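DNA repair protein rad60 (Schizosaccharomyces pombe, PDB 3GOE) is required for repair of DNA double-strand breaks by recombination between sister chromatids; this chain is its C-terminal SUMO-like domain. Local coordinates at residues 10-15 with 33-38. Residues are numbered along the deposited sequence; the frame is centred on the assembly and turned at random.
Sequences ITLLLR and KDLIKR
L12 and L14 on the strand segment 10-15 meet L35 on the helical segment 33-38. The two backbones stay well apart. Their closest CA atoms are those of L14 and I36, 9.5 Å from each other, so side chains alone bridge the gap. Residues 33-38 form about one and a half turns of alpha helix, with K37 N bonded to K33 O and R38 N to D34 O. In the extended strand the side chains alternate, and L12 and L14 both point toward the helix.

The contact is small and wholly apolar, burying 126 Å² in total. L35 reaches from the helix toward the strand with its CG anti to the backbone N (chi1 173°), and its two methyls split between two partners. CD2 meets CD1 of L12 at 3.8 Å, the closest approach, and these two side chains cross at a slant. CD1 faces CD2 of L14 at a looser 4.2 Å. L12 has its CG anti to the carbonyl carbon (chi1 -65°), which carries CD1 out to L35. All three leucines are buried.

This is helix-on-sheet packing in the core of a ubiquitin-like beta-grasp fold, close to the centre of the chain. Strand 9-16 lies between strand 22-27, antiparallel to it, and strand 76-80, parallel to it. L14 also touches L24 on the first neighbour and V77 and V79 on the second. From helix 32-43, L35 continues onto L24 and I26 of strand 22-27 and L53 of strand 52-55. I36 points away from the strand and packs on L53, F47 and I51.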
loop_
_atom_site.group_PDB
_atom_site.type_symbol
_atom_site.label_atom_id
_atom_site.label_comp_id
_atom_site.label_asym_id
_atom_site.label_seq_id
_atom_site.Cartn_x
_atom_site.Cartn_y
_atom_site.Cartn_z
ATOM N N ILE A 10 -3.482 -8.052 -4.625
ATOM C CA ILE A 10 -4.663 -7.605 -3.867
ATOM C C ILE A 10 -4.964 -6.159 -4.296
ATOM O O ILE A 10 -4.079 -5.396 -4.679
ATOM C CB ILE A 10 -4.493 -7.715 -2.346
ATOM C CG1 ILE A 10 -3.373 -6.849 -1.772
ATOM C CG2 ILE A 10 -4.362 -9.221 -1.935
ATOM C CD1 ILE A 10 -3.306 -6.884 -0.261
ATOM N N THR A 11 -6.243 -5.798 -4.202
ATOM C CA THR A 11 -6.674 -4.434 -4.443
ATOM C C THR A 11 -6.712 -3.689 -3.104
ATOM O O THR A 11 -7.306 -4.213 -2.159
ATOM C CB THR A 11 -8.024 -4.388 -5.171
ATOM O OG1 THR A 11 -7.918 -5.130 -6.371
ATOM C CG2 THR A 11 -8.427 -2.949 -5.509
ATOM N N LEU A 12 -6.155 -2.503 -3.050
ATOM C CA LEU A 12 -6.154 -1.651 -1.869
ATOM C C LEU A 12 -6.638 -0.273 -2.242
ATOM O O LEU A 12 -6.287 0.258 -3.291
ATOM C CB LEU A 12 -4.758 -1.554 -1.243
ATOM C CG LEU A 12 -4.186 -2.824 -0.681
ATOM C CD1 LEU A 12 -2.688 -2.607 -0.320
ATOM C CD2 LEU A 12 -4.960 -3.398 0.509
ATOM N N LEU A 13 -7.399 0.348 -1.338
ATOM C CA LEU A 13 -7.765 1.737 -1.449
ATOM C C LEU A 13 -6.836 2.560 -0.573
ATOM O O LEU A 13 -6.770 2.357 0.635
ATOM C CB LEU A 13 -9.201 1.944 -1.034
ATOM C CG LEU A 13 -9.680 3.387 -0.950
ATOM C CD1 LEU A 13 -9.591 4.085 -2.265
ATOM C CD2 LEU A 13 -11.094 3.380 -0.403
ATOM N N LEU A 14 -6.103 3.471 -1.196
ATOM C CA LEU A 14 -5.204 4.412 -0.491
ATOM C C LEU A 14 -5.892 5.779 -0.459
ATOM O O LEU A 14 -6.057 6.424 -1.478
ATOM C CB LEU A 14 -3.847 4.495 -1.158
ATOM C CG LEU A 14 -2.831 3.444 -0.718
ATOM C CD1 LEU A 14 -3.343 2.034 -0.922
ATOM C CD2 LEU A 14 -1.484 3.654 -1.334
ATOM N N ARG A 15 -6.300 6.188 0.716
ATOM C CA ARG A 15 -6.941 7.459 0.971
ATOM C C ARG A 15 -5.878 8.457 1.447
ATOM O O ARG A 15 -5.025 8.100 2.248
ATOM C CB ARG A 15 -8.017 7.359 2.057
ATOM C CG ARG A 15 -9.160 6.396 1.898
ATOM C CD ARG A 15 -10.123 6.359 3.103
ATOM N NE ARG A 15 -11.281 5.493 2.937
ATOM C CZ ARG A 15 -12.435 5.845 2.407
ATOM N NH1 ARG A 15 -13.433 4.984 2.316
ATOM N NH2 ARG A 15 -12.637 7.115 1.932
ATOM N N LYS A 33 7.058 -0.106 1.331
ATOM C CA LYS A 33 7.757 0.986 0.646
ATOM C C LYS A 33 7.487 0.935 -0.852
ATOM O O LYS A 33 7.263 1.978 -1.480
ATOM C CB LYS A 33 9.267 0.915 0.935
ATOM C CG LYS A 33 10.000 2.126 0.387
ATOM C CD LYS A 33 11.455 2.055 0.684
ATOM C CE LYS A 33 11.913 2.586 1.987
ATOM N NZ LYS A 33 13.402 2.785 1.732
ATOM N N ASP A 34 7.504 -0.230 -1.461
ATOM C CA ASP A 34 7.207 -0.401 -2.864
ATOM C C ASP A 34 5.795 0.139 -3.154
ATOM O O ASP A 34 5.556 0.806 -4.161
ATOM C CB ASP A 34 7.277 -1.855 -3.274
ATOM C CG ASP A 34 8.625 -2.502 -3.348
ATOM O OD1 ASP A 34 9.621 -1.796 -3.655
ATOM O OD2 ASP A 34 8.686 -3.737 -3.179
ATOM N N LEU A 35 4.819 -0.219 -2.299
ATOM C CA LEU A 35 3.452 0.261 -2.448
ATOM C C LEU A 35 3.414 1.788 -2.443
ATOM O O LEU A 35 2.721 2.402 -3.261
ATOM C CB LEU A 35 2.595 -0.346 -1.334
ATOM C CG LEU A 35 1.159 0.169 -1.203
ATOM C CD1 LEU A 35 0.365 0.054 -2.504
ATOM C CD2 LEU A 35 0.477 -0.559 -0.050
ATOM N N ILE A 36 4.167 2.405 -1.518
ATOM C CA ILE A 36 4.238 3.853 -1.496
ATOM C C ILE A 36 4.844 4.420 -2.738
ATOM O O ILE A 36 4.357 5.399 -3.329
ATOM C CB ILE A 36 4.968 4.357 -0.207
ATOM C CG1 ILE A 36 4.248 3.912 1.049
ATOM C CG2 ILE A 36 5.098 5.859 -0.251
ATOM C CD1 ILE A 36 5.065 4.122 2.321
ATOM N N LYS A 37 5.960 3.838 -3.215
ATOM C CA LYS A 37 6.599 4.289 -4.434
ATOM C C LYS A 37 5.625 4.222 -5.618
ATOM O O LYS A 37 5.614 5.111 -6.471
ATOM C CB LYS A 37 7.853 3.486 -4.763
ATOM C CG LYS A 37 9.020 3.761 -3.856
ATOM C CD LYS A 37 10.227 2.889 -4.237
ATOM C CE LYS A 37 11.476 3.236 -3.487
ATOM N NZ LYS A 37 12.562 2.349 -3.938
ATOM N N ARG A 38 4.871 3.143 -5.712
ATOM C CA ARG A 38 3.910 2.964 -6.806
ATOM C C ARG A 38 2.767 3.970 -6.682
ATOM O O ARG A 38 2.352 4.560 -7.679
ATOM C CB ARG A 38 3.425 1.515 -6.814
ATOM C CG ARG A 38 2.398 1.250 -7.905
ATOM C CD ARG A 38 2.883 1.440 -9.316
ATOM N NE ARG A 38 4.002 0.601 -9.711
ATOM C CZ ARG A 38 3.903 -0.662 -10.116
ATOM N NH1 ARG A 38 2.757 -1.289 -10.150
ATOM N NH2 ARG A 38 5.006 -1.352 -10.491
#